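Local coordinates for enoyl-CoA hydratase/isomerase (Pseudomonas aeruginosa, PDB 3LAO), which probably adds water to the double bond of enoyl-CoA thioesters, perhaps steroid side-chain ones, as a homotrimer of the crotonase family, at residues G49-S54 with R58-F63; T15-Q18 with F23-G26; A127-A132 with L201-R206. All coordinates share one frame; numbering follows the deposited sequence.

Interaction 1: residues G49-S54 with R58-F63; sequences GEYERS and RCAVLF
Tyr51 and Ala60 mark the closest backbone approach between the C-terminal part of helix 38-53 and the start of strand 59-64, their CA atoms 7.0 Å apart. Arg53 N is bonded to Gly49 O within the helical segment, and only three residues separate Ser54 from Arg58, so the chain turns back sharply and lays the strand against the helix that precedes it.

One side chain of the helix does the touching. Tyr51 holds CG anti to its own backbone nitrogen (chi1 167°), which sends the ring from the helix to the strand. There the methyl of Ala60 sits squarely over one ring face: CB is 3.4 Å from the centroid of the Tyr51 ring and 9° off its normal, a CH-pi contact centred on the aromatic system. While the methyl occupies the centre of the face, CE1 and CZ lie closest to the Cys59-Ala60 peptide, and the flat phenol lies close against the strand. Its far end reaches the backbone from Arg58 to Ala60. Tyr51 OH lies 3.0 Å from Cys59 CA, and Tyr51 CZ is 3.3 Å from Ala60 N, while the ring edge faces the carbonyl carbon of Arg58. The hydroxyl also makes a weak hydrogen bond to the carbonyl oxygen of Pro107, and Lys106 engages the residue twice, by a cation-pi contact with the ring and by a hydrogen bond from NZ to Tyr51 O. Cys59 and Val61 turn their side chains to helix 196-209 instead.

The arrangement is that of a beta-alpha-beta unit, strand 22-27, helix 38-53 and strand 59-64, in which the returning strand lies parallel to the first and the connecting helix packs on the sheet, here within the crotonase fold.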
loop_
_atom_site.group_PDB
_atom_site.type_symbol
_atom_site.label_atom_id
_atom_site.label_comp_id
_atom_site.label_asym_id
_atom_site.label_seq_id
_atom_site.Cartn_x
_atom_site.Cartn_y
_atom_site.Cartn_z
ATOM N N GLY B 49 -21.419 4.957 -17.860
ATOM C CA GLY B 49 -22.150 3.792 -18.337
ATOM C C GLY B 49 -22.031 3.670 -19.852
ATOM O O GLY B 49 -21.828 2.594 -20.403
ATOM N N GLU B 50 -22.128 4.789 -20.540
ATOM C CA GLU B 50 -22.064 4.748 -21.981
ATOM C C GLU B 50 -20.639 4.404 -22.505
ATOM O O GLU B 50 -20.492 3.685 -23.511
ATOM C CB GLU B 50 -22.634 6.048 -22.577
ATOM C CG GLU B 50 -21.944 6.505 -23.883
ATOM C CD GLU B 50 -22.448 7.883 -24.425
ATOM O OE1 GLU B 50 -22.830 8.782 -23.600
ATOM O OE2 GLU B 50 -22.445 8.044 -25.687
ATOM N N TYR B 51 -19.609 4.920 -21.837
ATOM C CA TYR B 51 -18.227 4.496 -22.081
ATOM C C TYR B 51 -18.100 2.972 -21.907
ATOM O O TYR B 51 -17.579 2.293 -22.772
ATOM C CB TYR B 51 -17.254 5.209 -21.129
ATOM C CG TYR B 51 -15.821 4.621 -21.069
ATOM C CD1 TYR B 51 -15.049 4.525 -22.207
ATOM C CD2 TYR B 51 -15.248 4.238 -19.846
ATOM C CE1 TYR B 51 -13.753 3.998 -22.166
ATOM C CE2 TYR B 51 -13.965 3.730 -19.781
ATOM C CZ TYR B 51 -13.220 3.611 -20.953
ATOM O OH TYR B 51 -11.951 3.120 -20.913
ATOM N N GLU B 52 -18.581 2.439 -20.789
ATOM C CA GLU B 52 -18.563 0.993 -20.580
ATOM C C GLU B 52 -19.172 0.200 -21.745
ATOM O O GLU B 52 -18.698 -0.885 -22.098
ATOM C CB GLU B 52 -19.298 0.617 -19.301
ATOM C CG GLU B 52 -18.561 0.996 -18.023
ATOM C CD GLU B 52 -17.364 0.100 -17.778
ATOM O OE1 GLU B 52 -16.261 0.654 -17.528
ATOM O OE2 GLU B 52 -17.538 -1.151 -17.855
ATOM N N ARG B 53 -20.236 0.716 -22.334
ATOM C CA ARG B 53 -20.937 -0.047 -23.370
ATOM C C ARG B 53 -20.453 0.279 -24.771
ATOM O O ARG B 53 -20.917 -0.321 -25.718
ATOM C CB ARG B 53 -22.450 0.169 -23.276
ATOM C CG ARG B 53 -23.103 -0.687 -22.213
ATOM C CD ARG B 53 -24.550 -0.302 -22.038
ATOM N NE ARG B 53 -24.730 0.521 -20.850
ATOM C CZ ARG B 53 -24.959 1.819 -20.870
ATOM N NH1 ARG B 53 -25.122 2.452 -19.726
ATOM N NH2 ARG B 53 -25.039 2.466 -22.028
ATOM N N SER B 54 -19.547 1.250 -24.878
ATOM C CA SER B 54 -18.946 1.692 -26.138
ATOM C C SER B 54 -17.794 0.758 -26.552
ATOM O O SER B 54 -16.636 0.929 -26.169
ATOM C CB SER B 54 -18.411 3.090 -25.965
ATOM O OG SER B 54 -17.952 3.634 -27.176
ATOM N N ARG B 58 -11.510 2.724 -25.777
ATOM C CA ARG B 58 -10.519 1.929 -25.105
ATOM C C ARG B 58 -10.032 2.613 -23.877
ATOM O O ARG B 58 -9.434 1.980 -23.018
ATOM C CB ARG B 58 -9.334 1.658 -26.013
ATOM C CG ARG B 58 -9.657 0.644 -27.062
ATOM C CD ARG B 58 -8.504 0.556 -28.055
ATOM N NE ARG B 58 -8.811 -0.268 -29.219
ATOM C CZ ARG B 58 -7.911 -1.040 -29.825
ATOM N NH1 ARG B 58 -6.662 -1.101 -29.356
ATOM N NH2 ARG B 58 -8.251 -1.761 -30.889
ATOM N N CYS B 59 -10.295 3.904 -23.782
ATOM C CA CYS B 59 -9.936 4.642 -22.596
ATOM C C CYS B 59 -10.826 5.900 -22.481
ATOM O O CYS B 59 -11.216 6.533 -23.472
ATOM C CB CYS B 59 -8.471 5.020 -22.686
ATOM S SG CYS B 59 -7.729 5.670 -21.155
ATOM N N ALA B 60 -11.177 6.245 -21.260
ATOM C CA ALA B 60 -11.996 7.413 -21.036
ATOM C C ALA B 60 -11.102 8.516 -20.454
ATOM O O ALA B 60 -10.228 8.237 -19.626
ATOM C CB ALA B 60 -13.100 7.045 -20.075
ATOM N N VAL B 61 -11.294 9.757 -20.881
ATOM C CA VAL B 61 -10.610 10.867 -20.210
ATOM C C VAL B 61 -11.617 11.796 -19.531
ATOM O O VAL B 61 -12.473 12.422 -20.194
ATOM C CB VAL B 61 -9.787 11.688 -21.199
ATOM C CG1 VAL B 61 -9.066 12.783 -20.459
ATOM C CG2 VAL B 61 -8.821 10.772 -21.959
ATOM N N LEU B 62 -11.548 11.852 -18.211
ATOM C CA LEU B 62 -12.402 12.753 -17.446
ATOM C C LEU B 62 -11.666 14.053 -17.191
ATOM O O LEU B 62 -10.589 14.041 -16.656
ATOM C CB LEU B 62 -12.776 12.144 -16.107
ATOM C CG LEU B 62 -13.533 13.020 -15.097
ATOM C CD1 LEU B 62 -14.955 13.438 -15.551
ATOM C CD2 LEU B 62 -13.636 12.209 -13.851
ATOM N N PHE B 63 -12.266 15.172 -17.591
ATOM C CA PHE B 63 -11.704 16.496 -17.352
ATOM C C PHE B 63 -12.832 17.509 -16.983
ATOM O O PHE B 63 -14.040 17.167 -16.922
ATOM C CB PHE B 63 -10.920 16.942 -18.601
ATOM C CG PHE B 63 -11.795 17.327 -19.753
ATOM C CD1 PHE B 63 -12.429 16.359 -20.513
ATOM C CD2 PHE B 63 -12.037 18.671 -20.035
ATOM C CE1 PHE B 63 -13.278 16.714 -21.608
ATOM C CE2 PHE B 63 -12.902 19.051 -21.111
ATOM C CZ PHE B 63 -13.506 18.061 -21.900
#

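Interaction 2: residues T15-Q18 with F23-G26; sequences TREQ and FLIG
Thr15 pairs with Gly26 and Glu17 with Leu24 through four backbone hydrogen bonds, two to each pair. The bond from Leu24 N to Glu17 O is short and nearly straight (2.6 Å, 171° at the hydrogen), whereas that from Glu17 N to Leu24 O is more bent (144°). Arg16 with Ile25 and Gln18 with Phe23 form the intervening non-hydrogen-bonded pairs, where CA-H...O contacts, such as Ile25 CA to Thr15 O (3.3 Å), run alongside the N-H...O bonds. This is the beta hairpin of strands 14-19 and 22-27, whose first strand is the outermost of the main sheet within the chain.

A water adds to the polar contacts, lying 2.7 Å from Thr15 OG1 and donating to Leu24 O at 3.1 Å; Thr15 OG1 is also hydrogen-bonded to His65.

Among the side chains, Glu17 and Leu24 run side by side, with Leu24 CD2 3.7 Å from Glu17 OE1, while the carboxylate's salt bridge goes to Arg19. On the sheet face bearing Arg16, Ile25 and Phe23, the bend of Gln18 at chi2 (76°) brings OE1 to the edge of the Phe23 ring, in its plane and 3.6 Å from CD2; its NE2 bonds to Ser57. Arg16 forms salt bridges with Glu50 and Asp43 of helix 38-53.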
loop_
_atom_site.group_PDB
_atom_site.type_symbol
_atom_site.label_atom_id
_atom_site.label_comp_id
_atom_site.label_asym_id
_atom_site.label_seq_id
_atom_site.Cartn_x
_atom_site.Cartn_y
_atom_site.Cartn_z
ATOM N N THR B 15 -20.148 17.106 -20.830
ATOM C CA THR B 15 -19.950 16.922 -22.267
ATOM C C THR B 15 -19.421 15.528 -22.575
ATOM O O THR B 15 -18.744 14.907 -21.748
ATOM C CB THR B 15 -18.995 17.948 -22.883
ATOM O OG1 THR B 15 -17.664 17.758 -22.375
ATOM C CG2 THR B 15 -19.486 19.418 -22.640
ATOM N N ARG B 16 -19.703 15.044 -23.776
ATOM C CA ARG B 16 -19.248 13.732 -24.207
ATOM C C ARG B 16 -18.671 13.833 -25.603
ATOM O O ARG B 16 -19.257 14.482 -26.463
ATOM C CB ARG B 16 -20.407 12.749 -24.238
ATOM C CG ARG B 16 -21.100 12.492 -22.898
ATOM C CD ARG B 16 -22.435 11.993 -23.230
ATOM N NE ARG B 16 -23.135 11.241 -22.212
ATOM C CZ ARG B 16 -23.937 11.777 -21.304
ATOM N NH1 ARG B 16 -24.089 13.118 -21.247
ATOM N NH2 ARG B 16 -24.577 10.971 -20.444
ATOM N N GLU B 17 -17.529 13.198 -25.836
ATOM C CA GLU B 17 -16.968 13.161 -27.181
ATOM C C GLU B 17 -16.191 11.880 -27.442
ATOM O O GLU B 17 -15.394 11.446 -26.619
ATOM C CB GLU B 17 -16.094 14.382 -27.471
ATOM C CG GLU B 17 -15.274 14.250 -28.769
ATOM C CD GLU B 17 -14.116 15.279 -28.907
ATOM O OE1 GLU B 17 -14.014 16.198 -28.044
ATOM O OE2 GLU B 17 -13.311 15.149 -29.880
ATOM N N GLN B 18 -16.462 11.268 -28.585
ATOM C CA GLN B 18 -15.688 10.133 -29.050
ATOM C C GLN B 18 -14.605 10.717 -29.897
ATOM O O GLN B 18 -14.884 11.488 -30.816
ATOM C CB GLN B 18 -16.570 9.204 -29.890
ATOM C CG GLN B 18 -15.950 7.869 -30.243
ATOM C CD GLN B 18 -15.948 6.921 -29.062
ATOM O OE1 GLN B 18 -17.014 6.679 -28.475
ATOM N NE2 GLN B 18 -14.748 6.397 -28.678
ATOM N N PHE B 23 -12.673 8.262 -25.160
ATOM C CA PHE B 23 -14.014 8.702 -24.798
ATOM C C PHE B 23 -13.833 9.893 -23.837
ATOM O O PHE B 23 -13.359 9.729 -22.690
ATOM C CB PHE B 23 -14.842 7.542 -24.189
ATOM C CG PHE B 23 -16.302 7.864 -24.014
ATOM C CD1 PHE B 23 -16.772 8.417 -22.851
ATOM C CD2 PHE B 23 -17.193 7.659 -25.038
ATOM C CE1 PHE B 23 -18.101 8.763 -22.717
ATOM C CE2 PHE B 23 -18.515 7.990 -24.898
ATOM C CZ PHE B 23 -18.959 8.552 -23.728
ATOM N N LEU B 24 -14.149 11.095 -24.314
ATOM C CA LEU B 24 -13.907 12.295 -23.486
ATOM C C LEU B 24 -15.141 12.776 -22.726
ATOM O O LEU B 24 -16.175 13.024 -23.314
ATOM C CB LEU B 24 -13.327 13.445 -24.320
ATOM C CG LEU B 24 -11.870 13.337 -24.784
ATOM C CD1 LEU B 24 -11.533 12.020 -25.338
ATOM C CD2 LEU B 24 -11.610 14.375 -25.842
ATOM N N ILE B 25 -15.003 12.931 -21.420
ATOM C CA ILE B 25 -16.098 13.364 -20.553
ATOM C C ILE B 25 -15.663 14.639 -19.822
ATOM O O ILE B 25 -14.650 14.651 -19.105
ATOM C CB ILE B 25 -16.473 12.267 -19.538
ATOM C CG1 ILE B 25 -16.778 10.946 -20.260
ATOM C CG2 ILE B 25 -17.645 12.658 -18.677
ATOM C CD1 ILE B 25 -17.099 9.775 -19.308
ATOM N N GLY B 26 -16.399 15.727 -20.051
ATOM C CA GLY B 26 -16.094 16.985 -19.401
ATOM C C GLY B 26 -17.177 17.517 -18.477
ATOM O O GLY B 26 -18.316 17.723 -18.898
HETATM O O HOH W 1 -16.284 16.011 -23.947
#

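Interaction 3: residues A127-A132 with L201-R206; sequences ADIAVA and LEYAER
Ile129 and Tyr203 meet where helix 196-209 packs on strand 129-133, their side chains crossing at about a right angle. The branch that touches is the gamma-2 methyl of Ile129. It stands anti to the backbone nitrogen, and chi1 of -54° leaves CG1 beside that nitrogen, so the methyl rather than the longer arm is presented to the ring. Ile129 CG2 lies 3.8 Å from Tyr203 CG and 4.1 Å from the ring centroid, 20° off the normal: a CH-pi contact over the face, displaced from the centre toward the rim.

Two residues on, Val131 points to the same side of the strand and offers its own CG2, which reaches Tyr203 CE2 at 4.1 Å and meets the ring obliquely. The two methyls touch neighbouring parts of the ring, Ile129 at CG and CD2, Val131 at CD2 and CE2. Tyr203 keeps CG anti to its carbonyl carbon (chi1 -82°), which carries the ring out from the helix and across both strand residues. Its hydroxyl is hydrogen-bonded to Glu189 on strand 189-191, adding a polar contact to the apolar ones near CG and along CD2-CE2.

Strand 129-133 is joined by backbone hydrogen bonds to strand 108-112, while Ala204, next on the helix, packs on Cys59 and Val61 of strand 59-64. Arg168 of a second subunit packs against both Ile129 and Tyr203, which places this helix-on-sheet contact beside the trimer interface.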
loop_
_atom_site.group_PDB
_atom_site.type_symbol
_atom_site.label_atom_id
_atom_site.label_comp_id
_atom_site.label_asym_id
_atom_site.label_seq_id
_atom_site.Cartn_x
_atom_site.Cartn_y
_atom_site.Cartn_z
ATOM N N ALA B 127 -9.399 6.890 -10.532
ATOM C CA ALA B 127 -8.884 6.776 -11.885
ATOM C C ALA B 127 -7.551 5.994 -11.917
ATOM O O ALA B 127 -6.962 5.704 -10.887
ATOM C CB ALA B 127 -8.691 8.150 -12.456
ATOM N N ASP B 128 -7.079 5.663 -13.109
ATOM C CA ASP B 128 -5.822 4.935 -13.252
ATOM C C ASP B 128 -4.612 5.807 -13.505
ATOM O O ASP B 128 -3.501 5.420 -13.232
ATOM C CB ASP B 128 -6.003 3.969 -14.381
ATOM C CG ASP B 128 -7.203 3.108 -14.158
ATOM O OD1 ASP B 128 -7.353 2.645 -13.011
ATOM O OD2 ASP B 128 -8.014 2.944 -15.094
ATOM N N ILE B 129 -4.843 6.978 -14.067
ATOM C CA ILE B 129 -3.823 7.984 -14.299
ATOM C C ILE B 129 -4.465 9.316 -13.979
ATOM O O ILE B 129 -5.614 9.611 -14.415
ATOM C CB ILE B 129 -3.425 8.075 -15.751
ATOM C CG1 ILE B 129 -3.005 6.695 -16.298
ATOM C CG2 ILE B 129 -2.373 9.181 -15.926
ATOM C CD1 ILE B 129 -1.778 6.105 -15.702
ATOM N N ALA B 130 -3.731 10.100 -13.196
ATOM C CA ALA B 130 -4.180 11.401 -12.754
ATOM C C ALA B 130 -3.115 12.439 -13.025
ATOM O O ALA B 130 -1.993 12.336 -12.536
ATOM C CB ALA B 130 -4.562 11.370 -11.221
ATOM N N VAL B 131 -3.470 13.430 -13.820
ATOM C CA VAL B 131 -2.590 14.541 -14.098
ATOM C C VAL B 131 -3.167 15.874 -13.604
ATOM O O VAL B 131 -4.303 16.208 -13.905
ATOM C CB VAL B 131 -2.360 14.636 -15.604
ATOM C CG1 VAL B 131 -1.580 15.889 -15.952
ATOM C CG2 VAL B 131 -1.630 13.383 -16.075
ATOM N N ALA B 132 -2.358 16.639 -12.883
ATOM C CA ALA B 132 -2.779 17.914 -12.328
ATOM C C ALA B 132 -1.869 19.070 -12.759
ATOM O O ALA B 132 -0.652 18.915 -12.905
ATOM C CB ALA B 132 -2.829 17.841 -10.797
ATOM N N LEU B 201 -4.391 13.188 -22.258
ATOM C CA LEU B 201 -4.617 12.601 -23.587
ATOM C C LEU B 201 -3.460 11.704 -24.071
ATOM O O LEU B 201 -3.689 10.587 -24.501
ATOM C CB LEU B 201 -4.947 13.692 -24.624
ATOM C CG LEU B 201 -6.390 14.165 -24.538
ATOM C CD1 LEU B 201 -6.743 15.343 -25.457
ATOM C CD2 LEU B 201 -7.275 12.972 -24.818
ATOM N N GLU B 202 -2.223 12.178 -23.989
ATOM C CA GLU B 202 -1.107 11.341 -24.377
ATOM C C GLU B 202 -1.100 9.983 -23.613
ATOM O O GLU B 202 -0.855 8.931 -24.209
ATOM C CB GLU B 202 0.206 12.075 -24.132
ATOM C CG GLU B 202 0.182 13.526 -24.499
ATOM C CD GLU B 202 1.573 14.159 -24.490
ATOM O OE1 GLU B 202 2.565 13.414 -24.341
ATOM O OE2 GLU B 202 1.675 15.398 -24.635
ATOM N N TYR B 203 -1.355 10.015 -22.301
ATOM C CA TYR B 203 -1.418 8.792 -21.500
ATOM C C TYR B 203 -2.520 7.873 -21.964
ATOM O O TYR B 203 -2.362 6.661 -21.942
ATOM C CB TYR B 203 -1.658 9.081 -20.000
ATOM C CG TYR B 203 -0.413 9.439 -19.227
ATOM C CD1 TYR B 203 0.510 8.449 -18.847
ATOM C CD2 TYR B 203 -0.142 10.770 -18.861
ATOM C CE1 TYR B 203 1.674 8.773 -18.129
ATOM C CE2 TYR B 203 1.026 11.106 -18.117
ATOM C CZ TYR B 203 1.924 10.099 -17.771
ATOM O OH TYR B 203 3.060 10.408 -17.066
ATOM N N ALA B 204 -3.652 8.464 -22.330
ATOM C CA ALA B 204 -4.830 7.716 -22.733
ATOM C C ALA B 204 -4.617 7.122 -24.105
ATOM O O ALA B 204 -5.022 5.995 -24.354
ATOM C CB ALA B 204 -6.061 8.612 -22.750
ATOM N N GLU B 205 -4.010 7.886 -25.009
ATOM C CA GLU B 205 -3.577 7.315 -26.289
ATOM C C GLU B 205 -2.620 6.126 -26.089
ATOM O O GLU B 205 -2.735 5.098 -26.771
ATOM C CB GLU B 205 -2.987 8.375 -27.219
ATOM C CG GLU B 205 -4.047 8.951 -28.196
ATOM C CD GLU B 205 -3.984 10.486 -28.330
ATOM O OE1 GLU B 205 -2.971 11.105 -27.907
ATOM O OE2 GLU B 205 -4.955 11.076 -28.865
ATOM N N ARG B 206 -1.720 6.234 -25.122
ATOM C CA ARG B 206 -0.827 5.121 -24.858
ATOM C C ARG B 206 -1.551 3.825 -24.372
ATOM O O ARG B 206 -1.194 2.734 -24.792
ATOM C CB ARG B 206 0.299 5.548 -23.919
ATOM C CG ARG B 206 1.569 4.744 -24.107
ATOM C CD ARG B 206 2.492 5.420 -25.098
ATOM N NE ARG B 206 3.826 5.676 -24.554
ATOM C CZ ARG B 206 4.096 6.513 -23.544
ATOM N NH1 ARG B 206 3.121 7.181 -22.917
ATOM N NH2 ARG B 206 5.355 6.672 -23.148
#

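In the fold
All three contacts belong to one sheet and differ in what they attach to it. Interaction 2 is strand on strand at its outer margin, partly buried and held by backbone hydrogen bonds; interactions 1 and 3 are buried, and each sets a tyrosine from a helix against small aliphatic groups of a strand. Strand 22-27 links interactions 1 and 2: Phe23 and Val61 are joined by a probable backbone hydrogen bond. Strand 59-64 links 1 and 3, since from Cys59 to Val61 its residues turn alternately to helix 196-209 and helix 38-53. Of the three, interaction 3 alone has a neighbouring subunit at its segments.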